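Uncharacterized aldehyde dehydrogenase AldY (Bacillus subtilis, PDB 4DNG) is a putative aldehyde dehydrogenase that probably oxidises aldehydes to carboxylates with NAD+ and may help protect the cell against ethanol and related compounds. Local coordinates at residues L27-D31 against Y316-T320; R83-I87 against S101-E106; M89-T94 against I180-G186; V325-L329 against N361-P365. All coordinates share one frame; numbering follows the deposited sequence.

Contact 1: residues L27-D31 against Y316-T320; sequences LNPYD and YGDQT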
# COMPACT_ATOMS: atom_id res chain seq x y z
N LEU A 27 24.82 -23.40 11.22
CA LEU A 27 25.86 -23.37 12.23
C LEU A 27 25.44 -22.69 13.52
O LEU A 27 24.62 -21.78 13.51
CB LEU A 27 27.12 -22.70 11.66
CG LEU A 27 27.77 -23.22 10.35
CD1 LEU A 27 29.08 -22.50 10.07
CD2 LEU A 27 28.00 -24.73 10.36
N ASN A 28 26.05 -23.10 14.61
CA ASN A 28 26.00 -22.35 15.83
C ASN A 28 27.05 -21.29 15.66
O ASN A 28 28.17 -21.58 15.31
CB ASN A 28 26.31 -23.24 17.01
CG ASN A 28 26.28 -22.49 18.31
OD1 ASN A 28 26.59 -21.32 18.36
ND2 ASN A 28 25.92 -23.17 19.37
N PRO A 29 26.66 -20.05 15.87
CA PRO A 29 27.52 -18.89 15.67
C PRO A 29 28.72 -18.83 16.60
O PRO A 29 29.75 -18.32 16.22
CB PRO A 29 26.59 -17.73 15.93
CG PRO A 29 25.28 -18.23 15.49
CD PRO A 29 25.24 -19.69 15.78
N TYR A 30 28.55 -19.27 17.84
CA TYR A 30 29.62 -19.23 18.81
C TYR A 30 30.80 -20.06 18.41
O TYR A 30 31.92 -19.61 18.49
CB TYR A 30 29.09 -19.75 20.13
CG TYR A 30 30.00 -19.58 21.32
CD1 TYR A 30 30.14 -18.37 21.95
CD2 TYR A 30 30.67 -20.65 21.84
CE1 TYR A 30 30.95 -18.22 23.05
CE2 TYR A 30 31.49 -20.51 22.94
CZ TYR A 30 31.61 -19.29 23.53
OH TYR A 30 32.42 -19.15 24.62
N ASP A 31 30.57 -21.28 17.95
CA ASP A 31 31.69 -22.13 17.66
C ASP A 31 31.78 -22.63 16.25
O ASP A 31 32.75 -23.29 15.91
CB ASP A 31 31.70 -23.28 18.63
CG ASP A 31 30.43 -24.01 18.63
OD1 ASP A 31 29.77 -23.95 17.59
OD2 ASP A 31 30.08 -24.64 19.63
N TYR A 316 29.67 -11.74 28.75
CA TYR A 316 29.79 -12.12 27.35
C TYR A 316 30.27 -13.57 27.20
O TYR A 316 30.98 -14.08 28.06
CB TYR A 316 30.68 -11.12 26.59
CG TYR A 316 32.16 -11.19 26.92
CD1 TYR A 316 32.98 -12.16 26.33
CD2 TYR A 316 32.74 -10.27 27.80
CE1 TYR A 316 34.33 -12.22 26.62
CE2 TYR A 316 34.09 -10.33 28.09
CZ TYR A 316 34.89 -11.30 27.50
OH TYR A 316 36.23 -11.37 27.79
N GLY A 317 29.88 -14.23 26.11
CA GLY A 317 30.39 -15.57 25.84
C GLY A 317 29.40 -16.54 25.22
O GLY A 317 28.76 -16.25 24.22
N ASP A 318 29.30 -17.73 25.82
CA ASP A 318 28.43 -18.77 25.32
C ASP A 318 26.99 -18.39 25.60
O ASP A 318 26.60 -18.19 26.73
CB ASP A 318 28.75 -20.13 25.93
CG ASP A 318 28.15 -21.28 25.15
OD1 ASP A 318 27.24 -21.04 24.32
OD2 ASP A 318 28.59 -22.43 25.36
N GLN A 319 26.21 -18.31 24.53
CA GLN A 319 24.85 -17.79 24.57
C GLN A 319 23.85 -18.83 25.08
O GLN A 319 22.74 -18.49 25.52
CB GLN A 319 24.51 -17.40 23.15
CG GLN A 319 25.40 -18.19 22.20
CD GLN A 319 24.60 -18.92 21.18
OE1 GLN A 319 25.14 -19.58 20.30
NE2 GLN A 319 23.28 -18.82 21.29
N THR A 320 24.24 -20.10 25.01
CA THR A 320 23.44 -21.16 25.58
C THR A 320 23.50 -21.15 27.11
O THR A 320 22.70 -21.81 27.76
CB THR A 320 23.87 -22.53 25.05
OG1 THR A 320 25.14 -22.87 25.62
CG2 THR A 320 23.95 -22.50 23.51
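Tyr-30 packs a ring face against Asp-318, and this packing carries most of the contact. Asp-318 CA stands over one face of the Tyr-30 ring, 3.8 Å from its centroid and shifted toward the rim, a CH-pi contact. From there Asp-318 CB comes within 3.8 Å of Tyr-30 CZ, and the carboxylate lies almost parallel to the ring, the two planes only 10° apart. Tyr-30 gets there because its CG points away from its own backbone N (chi1 -171°), which sends the ring to the 316-320 loop. An alanine in its place is likely to leave Asp-318 without the flat surface it rests on and to open a gap beside Pro-328 and Val-362, which also touch the ring.

In the aldehyde dehydrogenase fold this joins the loop between strands 23-27 and 34-39, at the N-terminal end of the chain, to the loop that follows helix 297-313 in the catalytic domain.

The hydrogen bonds run within each loop. Asn-28 OD1 takes the N-H of Tyr-30 at 2.9 Å, closing an Asx turn. Asp-318 OD1 closes another by accepting Thr-320 N at 3.2 Å, and Thr-320 OG1 donates to the same oxygen at 3.1 Å; both donors come from one face of the carboxylate.

Between the loops, Asn-28 OD1 and Gln-319 OE1 approach to 3.0 Å. They are two acceptors and do not bond. Gln-319 NE2 lies very close to Ala-91 O, probably hydrogen-bonded, though the distance is doubtfully short.

Contact 2: residues R83-I87 against S101-E106; sequences RDDII and STIELE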
# COMPACT_ATOMS: atom_id res chain seq x y z
N ARG A 83 8.49 -25.17 25.14
CA ARG A 83 9.23 -23.91 25.26
C ARG A 83 10.72 -24.09 25.54
O ARG A 83 11.56 -23.41 24.96
CB ARG A 83 8.56 -22.97 26.29
CG ARG A 83 8.41 -23.51 27.70
CD ARG A 83 7.48 -22.65 28.54
NE ARG A 83 8.02 -21.30 28.74
CZ ARG A 83 7.54 -20.18 28.18
NH1 ARG A 83 6.47 -20.20 27.38
NH2 ARG A 83 8.15 -19.03 28.46
N ASP A 84 11.06 -25.05 26.39
CA ASP A 84 12.46 -25.19 26.81
C ASP A 84 13.41 -25.56 25.68
O ASP A 84 14.43 -24.90 25.48
CB ASP A 84 12.56 -26.14 28.01
CG ASP A 84 12.00 -25.53 29.27
OD1 ASP A 84 12.01 -24.28 29.37
OD2 ASP A 84 11.55 -26.26 30.17
N ASP A 85 13.05 -26.60 24.93
CA ASP A 85 13.78 -27.04 23.74
C ASP A 85 13.81 -26.00 22.63
O ASP A 85 14.81 -25.87 21.91
CB ASP A 85 13.18 -28.35 23.23
CG ASP A 85 13.23 -29.47 24.27
OD1 ASP A 85 14.26 -29.59 24.96
OD2 ASP A 85 12.24 -30.25 24.38
N ILE A 86 12.72 -25.27 22.46
CA ILE A 86 12.62 -24.29 21.40
C ILE A 86 13.57 -23.14 21.72
O ILE A 86 14.33 -22.70 20.85
CB ILE A 86 11.16 -23.83 21.19
CG1 ILE A 86 10.28 -25.03 20.80
CG2 ILE A 86 11.06 -22.74 20.15
CD1 ILE A 86 8.79 -24.75 20.69
N ILE A 87 13.56 -22.70 22.98
CA ILE A 87 14.40 -21.59 23.43
C ILE A 87 15.88 -21.91 23.21
O ILE A 87 16.62 -21.13 22.60
CB ILE A 87 14.04 -21.17 24.89
CG1 ILE A 87 12.71 -20.39 24.89
CG2 ILE A 87 15.15 -20.35 25.55
CD1 ILE A 87 12.12 -20.10 26.26
N SER A 101 16.15 -15.11 23.66
CA SER A 101 15.39 -16.18 23.04
C SER A 101 14.06 -16.43 23.74
O SER A 101 13.05 -16.73 23.08
CB SER A 101 16.21 -17.46 23.00
OG SER A 101 17.39 -17.28 22.25
N THR A 102 14.07 -16.32 25.06
CA THR A 102 12.86 -16.51 25.84
C THR A 102 11.84 -15.45 25.48
O THR A 102 10.65 -15.74 25.30
CB THR A 102 13.16 -16.48 27.33
OG1 THR A 102 14.07 -17.54 27.63
CG2 THR A 102 11.86 -16.66 28.17
N ILE A 103 12.32 -14.22 25.35
CA ILE A 103 11.47 -13.07 25.02
C ILE A 103 10.87 -13.29 23.63
O ILE A 103 9.67 -13.07 23.41
CB ILE A 103 12.27 -11.76 25.11
CG1 ILE A 103 12.46 -11.37 26.59
CG2 ILE A 103 11.56 -10.64 24.38
CD1 ILE A 103 13.48 -10.29 26.84
N GLU A 104 11.70 -13.78 22.71
CA GLU A 104 11.25 -14.04 21.36
C GLU A 104 10.18 -15.14 21.30
O GLU A 104 9.15 -14.97 20.60
CB GLU A 104 12.43 -14.38 20.45
CG GLU A 104 12.02 -14.34 18.99
CD GLU A 104 13.18 -14.46 18.01
OE1 GLU A 104 14.34 -14.12 18.37
OE2 GLU A 104 12.90 -14.87 16.86
N LEU A 105 10.40 -16.25 22.02
CA LEU A 105 9.40 -17.30 22.06
C LEU A 105 8.11 -16.79 22.69
O LEU A 105 7.02 -17.07 22.18
CB LEU A 105 9.87 -18.56 22.78
CG LEU A 105 8.91 -19.78 22.76
CD1 LEU A 105 8.39 -20.09 21.37
CD2 LEU A 105 9.61 -20.98 23.31
N GLU A 106 8.25 -16.05 23.78
CA GLU A 106 7.08 -15.41 24.39
C GLU A 106 6.31 -14.49 23.43
O GLU A 106 5.10 -14.63 23.28
CB GLU A 106 7.43 -14.73 25.71
CG GLU A 106 7.35 -15.72 26.87
CD GLU A 106 8.17 -15.33 28.08
OE1 GLU A 106 8.59 -14.15 28.18
OE2 GLU A 106 8.39 -16.20 28.94
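Arg-83 reaches Glu-106 with its CG between the backbone N and the carbonyl carbon (chi1 58°), the crowded position, and a bend at chi3 then turns the guanidinium toward the second helix. Leu-105, its CG anti to the backbone N, points at the first helix from the other side. The motif is a pair of consecutive helices, 83-94 and 98-118, linked by a very short turn. The axes of the two short segments approach to 9.8 Å, with 122° between their N-to-C directions.

Leu-105 CD2 is the methyl that fills the middle. Leu-105 CD2 lies 3.5 Å from Ile-87 CG1, the two side chains crossing at about a right angle, and 3.9 Å from Ile-86 CB. It also presses on the backbone of the first helix, with Arg-83 O 3.5 Å away from Leu-105 CD2. Behind this layer, Ile-86 and Leu-105 both touch Met-157 of helix 156-169, so a third helix closes the apolar side.

Nearer the turn, Ile-87 O faces Ser-101 CB at 3.7 Å. The polar ends of Ser-101 and Thr-102 are used within their own helix: Ser-101 OG bonds to Thr-97 O and Thr-102 OG1 to Ile-98 O. Ile-87 CD1 still packs against Thr-102 OG1, at 3.5 Å.

At the exposed end a salt bridge ties the helices together. Guanidinium and carboxylate are nearly coplanar, and Arg-83 NH2 meets Glu-106 OE2 at 2.9 Å, although the N-H points poorly, at 120°, and the hydrogen bond is weak.

Contact 3: residues M89-T94 against I180-G186; sequences MIARET and IQTAISG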
# COMPACT_ATOMS: atom_id res chain seq x y z
N MET A 89 17.13 -24.08 21.06
CA MET A 89 17.38 -24.08 19.62
C MET A 89 17.47 -22.67 18.98
O MET A 89 18.36 -22.42 18.16
CB MET A 89 16.38 -24.97 18.89
CG MET A 89 16.65 -25.11 17.39
SD MET A 89 18.25 -25.81 16.94
CE MET A 89 18.10 -27.45 17.63
N ILE A 90 16.56 -21.75 19.37
CA ILE A 90 16.66 -20.35 18.93
C ILE A 90 18.01 -19.77 19.31
O ILE A 90 18.64 -19.09 18.51
CB ILE A 90 15.55 -19.45 19.52
CG1 ILE A 90 14.17 -19.82 18.95
CG2 ILE A 90 15.84 -17.98 19.22
CD1 ILE A 90 13.03 -19.34 19.83
N ALA A 91 18.45 -20.02 20.54
CA ALA A 91 19.76 -19.59 20.98
C ALA A 91 20.90 -20.20 20.12
O ALA A 91 21.71 -19.47 19.56
CB ALA A 91 19.96 -19.90 22.46
N ARG A 92 20.91 -21.53 19.98
CA ARG A 92 21.97 -22.21 19.21
C ARG A 92 22.09 -21.71 17.78
O ARG A 92 23.20 -21.48 17.30
CB ARG A 92 21.79 -23.74 19.20
CG ARG A 92 21.22 -24.33 20.48
CD ARG A 92 21.89 -25.64 20.89
NE ARG A 92 21.65 -26.77 19.99
CZ ARG A 92 22.52 -27.22 19.09
NH1 ARG A 92 23.70 -26.61 18.95
NH2 ARG A 92 22.23 -28.27 18.33
N GLU A 93 20.96 -21.53 17.10
CA GLU A 93 20.97 -21.28 15.65
C GLU A 93 21.32 -19.85 15.37
O GLU A 93 21.96 -19.52 14.37
CB GLU A 93 19.60 -21.58 15.04
CG GLU A 93 19.61 -21.68 13.53
CD GLU A 93 18.25 -21.99 12.92
OE1 GLU A 93 17.20 -21.53 13.44
OE2 GLU A 93 18.22 -22.70 11.88
N THR A 94 20.92 -19.02 16.31
CA THR A 94 20.74 -17.60 16.12
C THR A 94 21.85 -16.81 16.83
O THR A 94 22.15 -15.69 16.45
CB THR A 94 19.34 -17.27 16.67
OG1 THR A 94 18.47 -16.84 15.61
CG2 THR A 94 19.37 -16.25 17.72
N ILE A 180 18.15 -19.12 5.44
CA ILE A 180 18.61 -20.49 5.64
C ILE A 180 19.39 -20.63 6.96
O ILE A 180 19.19 -21.60 7.70
CB ILE A 180 19.42 -21.04 4.41
CG1 ILE A 180 19.72 -22.56 4.58
CG2 ILE A 180 20.73 -20.27 4.19
CD1 ILE A 180 18.49 -23.45 4.66
N GLN A 181 20.24 -19.65 7.29
CA GLN A 181 21.05 -19.76 8.51
C GLN A 181 20.23 -19.78 9.79
O GLN A 181 20.74 -20.16 10.83
CB GLN A 181 22.19 -18.72 8.57
CG GLN A 181 23.44 -19.12 7.77
CD GLN A 181 24.01 -20.50 8.14
OE1 GLN A 181 24.25 -20.83 9.32
NE2 GLN A 181 24.24 -21.31 7.12
N THR A 182 18.97 -19.39 9.71
CA THR A 182 18.07 -19.49 10.86
C THR A 182 16.74 -20.17 10.43
O THR A 182 15.65 -19.76 10.84
CB THR A 182 17.80 -18.09 11.46
OG1 THR A 182 17.48 -17.21 10.39
CG2 THR A 182 19.06 -17.51 12.13
N ALA A 183 16.84 -21.20 9.61
CA ALA A 183 15.64 -21.84 9.07
C ALA A 183 14.86 -22.66 10.09
O ALA A 183 13.66 -22.89 9.90
CB ALA A 183 16.00 -22.71 7.89
N ILE A 184 15.55 -23.14 11.12
CA ILE A 184 14.88 -23.96 12.12
C ILE A 184 13.96 -23.09 12.97
O ILE A 184 12.79 -23.39 13.12
CB ILE A 184 15.86 -24.78 12.98
CG1 ILE A 184 16.57 -25.82 12.10
CG2 ILE A 184 15.11 -25.55 14.05
CD1 ILE A 184 17.91 -26.23 12.63
N SER A 185 14.50 -21.99 13.49
CA SER A 185 13.70 -21.12 14.33
C SER A 185 12.85 -20.18 13.52
O SER A 185 11.79 -19.80 13.96
CB SER A 185 14.58 -20.35 15.31
OG SER A 185 15.76 -19.99 14.69
N GLY A 186 13.32 -19.83 12.32
CA GLY A 186 12.54 -18.97 11.44
C GLY A 186 11.54 -19.70 10.54
O GLY A 186 10.75 -19.05 9.86
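The opening turn of helix 183-196 takes in the carboxylate of Glu-93, a knob from helix 83-94 that sits in the hole made by Ala-183, Ile-184, Ser-185 and Gly-186. The Glu-93 chain is stretched out, CG anti to the backbone N (chi1 -166°), and this carries CD down to Thr-182. Glu-93 OE2 takes the N-H of Ile-184 N at 2.8 Å. Glu-93 OE1 accepts from Ser-185 N at 2.7 Å, and both bonds are nearly straight and use syn lone pairs. Ser-185 OG donates to Glu-93 OE1 as well, at a very short 2.5 Å, so three bonds fix the buried carboxylate and its rotation. The amides at the start of the helix would tend to stabilise its negative charge.

Helix 183-196 is the connection between the parallel strands 173-177 and 204-206, a beta-alpha-beta crossover in the sheet of the NAD-binding domain, whose NAD+-binding residues, by similarity, are 231-236. A glutamine here lacks the charge and would probably set an amide N-H against a backbone N-H, leaving that donor without its acceptor.

Van der Waals packing flanks the bonds. The Met-89 and Ile-184 side chains cross at about a right angle, CG to CG2 3.7 Å, and Ile-90 CG1 lies 3.7 Å from Ser-185 CB. On the far flank Thr-94 OG1 meets Thr-182 CG2 at 3.6 Å, and Pro-156 of helix 156-169 touches both threonines.

Contact 4: residues V325-L329 against N361-P365; sequences VVGPL and NVLTP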
# COMPACT_ATOMS: atom_id res chain seq x y z
N VAL A 325 24.86 -12.29 28.30
CA VAL A 325 24.09 -11.16 27.84
C VAL A 325 24.51 -10.86 26.42
O VAL A 325 23.66 -10.66 25.53
CB VAL A 325 24.25 -9.95 28.79
CG1 VAL A 325 23.57 -8.71 28.23
CG2 VAL A 325 23.70 -10.28 30.18
N VAL A 326 25.82 -10.88 26.20
CA VAL A 326 26.37 -10.61 24.89
C VAL A 326 26.94 -11.91 24.33
O VAL A 326 27.97 -12.41 24.80
CB VAL A 326 27.42 -9.48 24.92
CG1 VAL A 326 27.71 -9.00 23.51
CG2 VAL A 326 26.91 -8.32 25.74
N GLY A 327 26.22 -12.48 23.35
CA GLY A 327 26.68 -13.66 22.66
C GLY A 327 27.28 -13.28 21.31
O GLY A 327 27.59 -12.10 21.06
N PRO A 328 27.42 -14.27 20.42
CA PRO A 328 28.17 -14.07 19.20
C PRO A 328 27.37 -13.31 18.20
O PRO A 328 26.15 -13.27 18.31
CB PRO A 328 28.43 -15.51 18.70
CG PRO A 328 27.49 -16.40 19.46
CD PRO A 328 26.77 -15.59 20.49
N LEU A 329 28.03 -12.69 17.23
CA LEU A 329 27.28 -12.14 16.09
C LEU A 329 26.93 -13.27 15.13
O LEU A 329 27.61 -14.31 15.10
CB LEU A 329 28.05 -11.02 15.39
CG LEU A 329 28.27 -9.75 16.22
CD1 LEU A 329 28.86 -8.63 15.36
CD2 LEU A 329 26.97 -9.29 16.87
N ASN A 361 33.96 -15.32 17.86
CA ASN A 361 32.98 -14.62 17.03
C ASN A 361 32.05 -13.69 17.85
O ASN A 361 31.04 -13.17 17.33
CB ASN A 361 32.22 -15.61 16.14
CG ASN A 361 33.15 -16.57 15.40
OD1 ASN A 361 33.25 -17.76 15.74
ND2 ASN A 361 33.86 -16.05 14.40
N VAL A 362 32.42 -13.47 19.11
CA VAL A 362 31.75 -12.52 19.99
C VAL A 362 32.47 -11.19 19.91
O VAL A 362 33.69 -11.13 20.06
CB VAL A 362 31.79 -12.98 21.47
CG1 VAL A 362 31.20 -11.92 22.38
CG2 VAL A 362 31.06 -14.31 21.68
N LEU A 363 31.75 -10.10 19.67
CA LEU A 363 32.35 -8.83 20.04
C LEU A 363 31.66 -8.16 21.24
O LEU A 363 30.43 -8.13 21.34
CB LEU A 363 32.63 -7.90 18.85
CG LEU A 363 31.61 -7.22 17.96
CD1 LEU A 363 31.24 -5.86 18.53
CD2 LEU A 363 32.24 -7.06 16.59
N THR A 364 32.50 -7.70 22.16
CA THR A 364 32.09 -7.14 23.43
C THR A 364 31.72 -5.71 23.16
O THR A 364 32.27 -5.12 22.23
CB THR A 364 33.25 -7.15 24.43
OG1 THR A 364 34.36 -6.49 23.83
CG2 THR A 364 33.64 -8.60 24.80
N PRO A 365 30.80 -5.16 23.97
CA PRO A 365 30.20 -3.86 23.68
C PRO A 365 31.23 -2.74 23.43
O PRO A 365 32.27 -2.70 24.09
CB PRO A 365 29.39 -3.55 24.95
CG PRO A 365 29.17 -4.87 25.61
CD PRO A 365 30.33 -5.73 25.24
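Val-362 forks at CB into two methyls, and each meets a different part of the 325-329 loop. Val-362 CG1, anti to the backbone N (chi1 175°), runs out to the backbone carbonyls, 3.8 Å from Gly-327 O and a little farther from Val-326 O. Val-362 CG2, the branch beside the backbone N, turns to Pro-328 and lies 3.8 Å from Pro-328 CA, with the proline CB just beyond. One valine therefore straddles the loop where it bends from Gly-327 into Pro-328, and there the CA atoms of the two segments come nearest, those of Pro-328 and Val-362 being only 4.0 Å apart.

A single backbone hydrogen bond joins the segments. Leu-329 N donates to Asn-361 O at 3.0 Å, nearly straight at 159°, and Pro-328 CA also lies near that oxygen. The side chain of Asn-361 turns elsewhere, its OD1 accepting from Gln-32 NE2.

Side-chain packing continues to both ends. Leu-329 CD1 meets Leu-363 CD2 at 3.9 Å. At the other end Val-326 divides its branches: CG1 lies against the carbonyl oxygen Leu-363 O at 3.6 Å, while CG2 reaches the ring of Pro-365 at CG, 4.1 Å away.

In the catalytic domain, the loop lies between helices 297-313 and 332-347, and strand 362-369 runs parallel to strand 386-392 and antiparallel to the short strands 351-354 and 358-359. Helix 332-347 packs on Leu-329 through Ile-335 and on Leu-363 through Ala-338, while Phe-280 of helix 268-281 touches Pro-365.

Contacts 2 and 3 share helix 83-94, using successive turns of it, with centres 12 Å apart; their segments alternate along the chain. Contact 1 brackets both in sequence, and contact 4 follows after it. In space contact 1 is the bridge: its centre lies 8 Å from that of contact 4 and 12 Å from that of contact 3. It touches both, Leu-27 N meeting Gln-181 and Gly-317 pairing with Val-326. Contacts 2 and 4, 20 Å apart between centres, do not touch. The row thus runs from the helices of the NAD-binding domain, through the paired loops, to strand 362-369 of the catalytic domain, joining the two.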